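Local coordinates for Esterase/lipase (Uncultured bacterium, PDB 3K6K), which probably hydrolyses carboxylic ester bonds, as an alpha/beta hydrolase related to hormone-sensitive lipase, at residues V233-I245 against D256-G268. Numbering follows the deposited sequence.
Sequences VYADLSGLPEMLI and DSTTLAERAGAAG. With SO4 (sulfate ion), chain I; SO4 (sulfate ion), chain F.
Leu260 sends its two methyls to different partners: CD1 meets Ile245 CD1 at 3.7 Å and approaches Met243 SD, while CD2 touches Leu237 CD2. Its CG stands opposite the backbone N (chi1 -150°), which carries the fork in between the strand and the loop before it. Met243 arrives at about a right angle to Leu260 and lays SD 3.8 Å from Ala264 CB. About one turn before Leu260, Ile245 CG2 makes a close van der Waals contact with Ser257 OG (3.3 Å). Strand 243-248 and helix 254-266 belong to a beta-alpha-beta unit of the alpha/beta hydrolase fold, completed by strand 271-276; the axes of 243-245 and 256-266 run nearly antiparallel (160°), 10.1 Å apart at their closest. The 3-10 turn at Val233 and the loop after it run past the same helix: Val233 puts CG2 3.8 Å from Leu260 N, Leu237 crosses Arg263 at a slant, its CD1 against CB, and Ala267 CB packs against the Leu237-Ser238 peptide. A water ties Ala267, in the helix-ending Schellman motif, to the type II turn Leu237-Leu240, donating to Ala267 O (2.7 Å) and accepting from Gly239 N. Arg263 NE meets the anti lone pair of Glu262 OE2 at 2.9 Å, a nearly straight (169°) salt bridge in the guanidinium plane, while NH1 and NH2 donate in bent bonds to O4 of a sulfate (chain F) probably from the crystallisation liquor.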
ATOM      1  N   VAL A 233      -9.886  -7.074 -10.568  1.00 20.27           N
ATOM      2  CA  VAL A 233      -8.675  -6.554 -11.151  1.00 21.51           C
ATOM      3  C   VAL A 233      -8.873  -6.044 -12.622  1.00 22.00           C
ATOM      4  O   VAL A 233      -8.251  -5.071 -13.047  1.00 22.03           O
ATOM      5  CB  VAL A 233      -7.542  -7.579 -10.939  1.00 21.08           C
ATOM      6  CG1 VAL A 233      -6.572  -7.546 -12.001  1.00 22.48           C
ATOM      7  CG2 VAL A 233      -6.858  -7.331  -9.596  1.00 20.81           C
ATOM      8  N   TYR A 234      -9.766  -6.672 -13.367  1.00 22.21           N
ATOM      9  CA  TYR A 234     -10.019  -6.283 -14.751  1.00 22.45           C
ATOM     10  C   TYR A 234     -11.156  -5.272 -14.863  1.00 22.19           C
ATOM     11  O   TYR A 234     -11.528  -4.938 -15.948  1.00 23.80           O
ATOM     12  CB  TYR A 234     -10.240  -7.546 -15.632  1.00 22.73           C
ATOM     13  CG  TYR A 234      -9.005  -8.440 -15.536  1.00 25.60           C
ATOM     14  CD1 TYR A 234      -7.832  -8.121 -16.238  1.00 27.69           C
ATOM     15  CD2 TYR A 234      -8.970  -9.529 -14.666  1.00 24.13           C
ATOM     16  CE1 TYR A 234      -6.684  -8.888 -16.084  1.00 29.39           C
ATOM     17  CE2 TYR A 234      -7.828 -10.300 -14.513  1.00 25.41           C
ATOM     18  CZ  TYR A 234      -6.690  -9.984 -15.212  1.00 28.36           C
ATOM     19  OH  TYR A 234      -5.543 -10.752 -15.052  1.00 28.18           O
ATOM     20  N   ALA A 235     -11.700  -4.765 -13.757  1.00 21.62           N
ATOM     21  CA  ALA A 235     -12.873  -3.842 -13.821  1.00 21.57           C
ATOM     22  C   ALA A 235     -12.565  -2.376 -14.216  1.00 21.45           C
ATOM     23  O   ALA A 235     -11.409  -1.968 -14.317  1.00 21.97           O
ATOM     24  CB  ALA A 235     -13.663  -3.867 -12.510  1.00 20.36           C
ATOM     25  N   ASP A 236     -13.621  -1.607 -14.447  1.00 20.92           N
ATOM     26  CA  ASP A 236     -13.556  -0.164 -14.395  1.00 20.78           C
ATOM     27  C   ASP A 236     -13.874   0.135 -12.951  1.00 20.25           C
ATOM     28  O   ASP A 236     -15.007   0.020 -12.488  1.00 20.50           O
ATOM     29  CB  ASP A 236     -14.578   0.491 -15.321  1.00 20.62           C
ATOM     30  CG  ASP A 236     -14.764   1.970 -15.032  1.00 22.59           C
ATOM     31  OD1 ASP A 236     -13.944   2.535 -14.270  1.00 23.36           O
ATOM     32  OD2 ASP A 236     -15.746   2.557 -15.554  1.00 22.49           O
ATOM     33  N   LEU A 237     -12.848   0.501 -12.209  1.00 20.33           N
ATOM     34  CA  LEU A 237     -13.003   0.565 -10.765  1.00 18.45           C
ATOM     35  C   LEU A 237     -13.346   1.952 -10.312  1.00 18.38           C
ATOM     36  O   LEU A 237     -13.303   2.220  -9.108  1.00 18.12           O
ATOM     37  CB  LEU A 237     -11.688   0.104 -10.141  1.00 18.09           C
ATOM     38  CG  LEU A 237     -11.462  -1.409 -10.280  1.00 17.18           C
ATOM     39  CD1 LEU A 237     -10.027  -1.800 -10.516  1.00 10.42           C
ATOM     40  CD2 LEU A 237     -12.000  -2.063  -8.993  1.00 14.83           C
ATOM     41  N   SER A 238     -13.579   2.855 -11.267  1.00 18.36           N
ATOM     42  CA  SER A 238     -13.971   4.259 -10.996  1.00 19.85           C
ATOM     43  C   SER A 238     -15.093   4.423  -9.954  1.00 19.68           C
ATOM     44  O   SER A 238     -16.149   3.779 -10.033  1.00 20.20           O
ATOM     45  CB  SER A 238     -14.480   4.924 -12.302  1.00 21.28           C
ATOM     46  OG  SER A 238     -13.533   4.820 -13.350  1.00 22.26           O
ATOM     47  N   GLY A 239     -14.880   5.278  -8.983  1.00 19.04           N
ATOM     48  CA  GLY A 239     -15.997   5.747  -8.147  1.00 18.99           C
ATOM     49  C   GLY A 239     -16.260   4.866  -6.954  1.00 19.20           C
ATOM     50  O   GLY A 239     -17.139   5.161  -6.097  1.00 18.93           O
ATOM     51  N   LEU A 240     -15.500   3.774  -6.876  1.00 18.75           N
ATOM     52  CA  LEU A 240     -15.430   3.003  -5.627  1.00 17.60           C
ATOM     53  C   LEU A 240     -14.875   3.849  -4.485  1.00 16.86           C
ATOM     54  O   LEU A 240     -14.063   4.755  -4.737  1.00 17.24           O
ATOM     55  CB  LEU A 240     -14.606   1.754  -5.845  1.00 17.04           C
ATOM     56  CG  LEU A 240     -15.310   0.710  -6.735  1.00 17.51           C
ATOM     57  CD1 LEU A 240     -14.479  -0.522  -6.724  1.00 17.34           C
ATOM     58  CD2 LEU A 240     -16.737   0.359  -6.297  1.00 16.83           C
ATOM     59  N   PRO A 241     -15.331   3.584  -3.253  1.00 15.62           N
ATOM     60  CA  PRO A 241     -14.970   4.238  -1.995  1.00 15.27           C
ATOM     61  C   PRO A 241     -13.598   3.820  -1.436  1.00 15.51           C
ATOM     62  O   PRO A 241     -12.976   2.848  -1.924  1.00 16.32           O
ATOM     63  CB  PRO A 241     -16.068   3.781  -1.028  1.00 16.18           C
ATOM     64  CG  PRO A 241     -16.761   2.660  -1.654  1.00 15.65           C
ATOM     65  CD  PRO A 241     -16.332   2.514  -3.069  1.00 15.61           C
ATOM     66  N   GLU A 242     -13.091   4.533  -0.445  1.00 14.44           N
ATOM     67  CA  GLU A 242     -11.713   4.249  -0.013  1.00 14.34           C
ATOM     68  C   GLU A 242     -11.429   2.815   0.431  1.00 13.45           C
ATOM     69  O   GLU A 242     -12.230   2.191   1.115  1.00 11.65           O
ATOM     70  CB  GLU A 242     -11.184   5.254   0.961  1.00 13.87           C
ATOM     71  CG  GLU A 242     -12.133   5.663   2.015  1.00 22.58           C
ATOM     72  CD  GLU A 242     -11.727   7.006   2.657  1.00 29.33           C
ATOM     73  OE1 GLU A 242     -10.517   7.253   2.850  1.00 30.46           O
ATOM     74  OE2 GLU A 242     -12.623   7.789   3.011  1.00 35.98           O
ATOM     75  N   MET A 243     -10.259   2.320   0.040  1.00 13.39           N
ATOM     76  CA  MET A 243      -9.895   0.946   0.245  1.00 13.80           C
ATOM     77  C   MET A 243      -8.721   0.846   1.221  1.00 15.10           C
ATOM     78  O   MET A 243      -7.762   1.630   1.131  1.00 15.38           O
ATOM     79  CB  MET A 243      -9.493   0.354  -1.088  1.00 13.62           C
ATOM     80  CG  MET A 243     -10.629   0.117  -2.080  1.00 14.70           C
ATOM     81  SD  MET A 243      -9.864  -0.608  -3.558  1.00 15.28           S
ATOM     82  CE  MET A 243     -11.220  -1.019  -4.669  1.00 18.13           C
ATOM     83  N   LEU A 244      -8.834  -0.088   2.178  1.00 14.71           N
ATOM     84  CA  LEU A 244      -7.720  -0.512   3.009  1.00 12.81           C
ATOM     85  C   LEU A 244      -7.568  -1.989   2.665  1.00 13.17           C
ATOM     86  O   LEU A 244      -8.535  -2.744   2.747  1.00 13.24           O
ATOM     87  CB  LEU A 244      -8.023  -0.298   4.486  1.00 13.84           C
ATOM     88  CG  LEU A 244      -6.900  -0.728   5.478  1.00 14.47           C
ATOM     89  CD1 LEU A 244      -5.644   0.265   5.509  1.00  7.50           C
ATOM     90  CD2 LEU A 244      -7.479  -0.975   6.875  1.00 10.42           C
ATOM     91  N   ILE A 245      -6.391  -2.368   2.160  1.00 12.46           N
ATOM     92  CA  ILE A 245      -6.001  -3.757   1.895  1.00 11.09           C
ATOM     93  C   ILE A 245      -4.887  -4.194   2.898  1.00 11.85           C
ATOM     94  O   ILE A 245      -3.879  -3.494   3.115  1.00 13.31           O
ATOM     95  CB  ILE A 245      -5.522  -3.951   0.400  1.00 11.68           C
ATOM     96  CG1 ILE A 245      -6.547  -3.415  -0.592  1.00  7.51           C
ATOM     97  CG2 ILE A 245      -5.291  -5.438   0.084  1.00 10.68           C
ATOM     98  CD1 ILE A 245      -6.015  -3.231  -1.889  1.00  8.51           C
ATOM     99  N   ASP A 256      -2.361 -10.027  -6.175  1.00 10.88           N
ATOM    100  CA  ASP A 256      -3.777  -9.588  -6.199  1.00 12.71           C
ATOM    101  C   ASP A 256      -3.954  -8.238  -5.447  1.00 12.32           C
ATOM    102  O   ASP A 256      -4.637  -7.297  -5.922  1.00 12.09           O
ATOM    103  CB  ASP A 256      -4.752 -10.626  -5.583  1.00 13.18           C
ATOM    104  CG  ASP A 256      -5.185 -11.763  -6.581  1.00 16.56           C
ATOM    105  OD1 ASP A 256      -6.311 -12.237  -6.456  1.00 21.45           O
ATOM    106  OD2 ASP A 256      -4.451 -12.183  -7.489  1.00 14.58           O
ATOM    107  N   SER A 257      -3.354  -8.185  -4.271  1.00 11.10           N
ATOM    108  CA  SER A 257      -3.309  -6.983  -3.478  1.00 11.57           C
ATOM    109  C   SER A 257      -2.569  -5.845  -4.142  1.00 11.19           C
ATOM    110  O   SER A 257      -3.124  -4.758  -4.237  1.00 12.53           O
ATOM    111  CB  SER A 257      -2.752  -7.265  -2.082  1.00 10.99           C
ATOM    112  OG  SER A 257      -3.720  -7.966  -1.327  1.00 13.57           O
ATOM    113  N   THR A 258      -1.340  -6.058  -4.589  1.00 10.88           N
ATOM    114  CA  THR A 258      -0.578  -5.002  -5.204  1.00  9.89           C
ATOM    115  C   THR A 258      -1.256  -4.604  -6.523  1.00 11.23           C
ATOM    116  O   THR A 258      -1.297  -3.402  -6.902  1.00 11.61           O
ATOM    117  CB  THR A 258       0.890  -5.428  -5.502  1.00  8.74           C
ATOM    118  OG1 THR A 258       0.849  -6.499  -6.435  1.00 13.41           O
ATOM    119  CG2 THR A 258       1.499  -5.959  -4.399  1.00  2.55           C
ATOM    120  N   THR A 259      -1.790  -5.583  -7.249  1.00 12.69           N
ATOM    121  CA  THR A 259      -2.434  -5.256  -8.550  1.00 13.22           C
ATOM    122  C   THR A 259      -3.747  -4.529  -8.457  1.00 13.63           C
ATOM    123  O   THR A 259      -3.985  -3.561  -9.208  1.00 13.94           O
ATOM    124  CB  THR A 259      -2.603  -6.446  -9.483  1.00 13.34           C
ATOM    125  OG1 THR A 259      -1.333  -7.033  -9.700  1.00 13.76           O
ATOM    126  CG2 THR A 259      -3.126  -5.972 -10.895  1.00 16.65           C
ATOM    127  N   LEU A 260      -4.610  -4.979  -7.570  1.00 13.37           N
ATOM    128  CA  LEU A 260      -5.772  -4.178  -7.258  1.00 14.80           C
ATOM    129  C   LEU A 260      -5.418  -2.760  -6.793  1.00 14.47           C
ATOM    130  O   LEU A 260      -6.178  -1.792  -7.029  1.00 16.08           O
ATOM    131  CB  LEU A 260      -6.562  -4.838  -6.151  1.00 14.72           C
ATOM    132  CG  LEU A 260      -8.093  -4.737  -5.949  1.00 17.70           C
ATOM    133  CD1 LEU A 260      -8.432  -4.392  -4.474  1.00 16.00           C
ATOM    134  CD2 LEU A 260      -8.950  -3.986  -7.000  1.00 13.09           C
ATOM    135  N   ALA A 261      -4.328  -2.627  -6.061  1.00 13.11           N
ATOM    136  CA  ALA A 261      -3.913  -1.287  -5.621  1.00 12.69           C
ATOM    137  C   ALA A 261      -3.493  -0.494  -6.884  1.00 11.51           C
ATOM    138  O   ALA A 261      -3.912   0.638  -7.071  1.00 11.16           O
ATOM    139  CB  ALA A 261      -2.770  -1.371  -4.571  1.00 10.65           C
ATOM    140  N   GLU A 262      -2.677  -1.102  -7.752  1.00 11.39           N
ATOM    141  CA  GLU A 262      -2.296  -0.432  -8.974  1.00 12.21           C
ATOM    142  C   GLU A 262      -3.532   0.172  -9.677  1.00 12.55           C
ATOM    143  O   GLU A 262      -3.625   1.424  -9.894  1.00 13.94           O
ATOM    144  CB  GLU A 262      -1.576  -1.400  -9.921  1.00 12.65           C
ATOM    145  CG  GLU A 262      -0.938  -0.735 -11.116  1.00 12.26           C
ATOM    146  CD  GLU A 262      -0.098  -1.694 -11.844  1.00 14.00           C
ATOM    147  OE1 GLU A 262       1.108  -1.720 -11.642  1.00 16.78           O
ATOM    148  OE2 GLU A 262      -0.654  -2.517 -12.572  1.00 18.03           O
ATOM    149  N   ARG A 263      -4.507  -0.693  -9.944  1.00 10.97           N
ATOM    150  CA  ARG A 263      -5.588  -0.383 -10.819  1.00 10.65           C
ATOM    151  C   ARG A 263      -6.643   0.429 -10.087  1.00 10.67           C
ATOM    152  O   ARG A 263      -7.272   1.375 -10.634  1.00  8.91           O
ATOM    153  CB  ARG A 263      -6.192  -1.659 -11.444  1.00 11.29           C
ATOM    154  CG  ARG A 263      -5.128  -2.595 -12.144  1.00 12.10           C
ATOM    155  CD  ARG A 263      -4.252  -1.830 -13.200  1.00 16.48           C
ATOM    156  NE  ARG A 263      -3.268  -2.732 -13.830  1.00 22.66           N
ATOM    157  CZ  ARG A 263      -3.549  -3.605 -14.806  1.00 22.74           C
ATOM    158  NH1 ARG A 263      -4.786  -3.675 -15.294  1.00 22.16           N
ATOM    159  NH2 ARG A 263      -2.600  -4.414 -15.293  1.00 20.32           N
ATOM    160  N   ALA A 264      -6.865   0.106  -8.842  1.00 11.54           N
ATOM    161  CA  ALA A 264      -7.842   0.936  -8.149  1.00 13.08           C
ATOM    162  C   ALA A 264      -7.269   2.404  -8.035  1.00 13.69           C
ATOM    163  O   ALA A 264      -7.988   3.389  -8.272  1.00 15.44           O
ATOM    164  CB  ALA A 264      -8.224   0.343  -6.877  1.00 11.01           C
ATOM    165  N   GLY A 265      -5.976   2.543  -7.766  1.00 14.84           N
ATOM    166  CA  GLY A 265      -5.398   3.873  -7.549  1.00 15.11           C
ATOM    167  C   GLY A 265      -5.472   4.659  -8.838  1.00 16.16           C
ATOM    168  O   GLY A 265      -5.818   5.821  -8.809  1.00 16.68           O
ATOM    169  N   ALA A 266      -5.230   3.987  -9.966  1.00 15.98           N
ATOM    170  CA  ALA A 266      -5.189   4.636 -11.286  1.00 16.49           C
ATOM    171  C   ALA A 266      -6.583   5.008 -11.750  1.00 16.40           C
ATOM    172  O   ALA A 266      -6.732   5.886 -12.616  1.00 17.44           O
ATOM    173  CB  ALA A 266      -4.519   3.704 -12.348  1.00 15.35           C
ATOM    174  N   ALA A 267      -7.584   4.314 -11.211  1.00 15.08           N
ATOM    175  CA  ALA A 267      -8.992   4.637 -11.432  1.00 14.49           C
ATOM    176  C   ALA A 267      -9.441   5.756 -10.501  1.00 14.52           C
ATOM    177  O   ALA A 267     -10.602   6.156 -10.502  1.00 13.61           O
ATOM    178  CB  ALA A 267      -9.856   3.411 -11.237  1.00 14.68           C
ATOM    179  N   GLY A 268      -8.521   6.256  -9.682  1.00 14.91           N
ATOM    180  CA  GLY A 268      -8.846   7.385  -8.785  1.00 15.17           C
ATOM    181  C   GLY A 268      -9.513   6.981  -7.490  1.00 14.70           C
ATOM    182  O   GLY A 268     -10.199   7.759  -6.924  1.00 14.95           O
TER
HETATM  183  S   SO4 I 325       2.147  -5.511  -9.606  1.00 85.93           S
HETATM  184  O1  SO4 I 325       2.014  -6.597  -8.630  1.00 83.91           O
HETATM  185  O2  SO4 I 325       3.491  -5.588 -10.192  1.00 85.22           O
HETATM  186  O3  SO4 I 325       1.061  -5.648 -10.603  1.00 84.40           O
HETATM  187  O4  SO4 I 325       2.068  -4.182  -9.002  1.00 85.27           O
HETATM  188  S   SO4 F 324      -3.242  -6.668 -17.739  1.00 57.16           S
HETATM  189  O1  SO4 F 324      -2.113  -7.375 -17.127  1.00 52.10           O
HETATM  190  O2  SO4 F 324      -2.686  -5.604 -18.606  1.00 54.78           O
HETATM  191  O3  SO4 F 324      -4.132  -7.618 -18.426  1.00 55.56           O
HETATM  192  O4  SO4 F 324      -4.102  -6.022 -16.759  1.00 54.59           O
HETATM  193  O   HOH W   1     -12.478   6.989  -8.806  1.00  8.73           O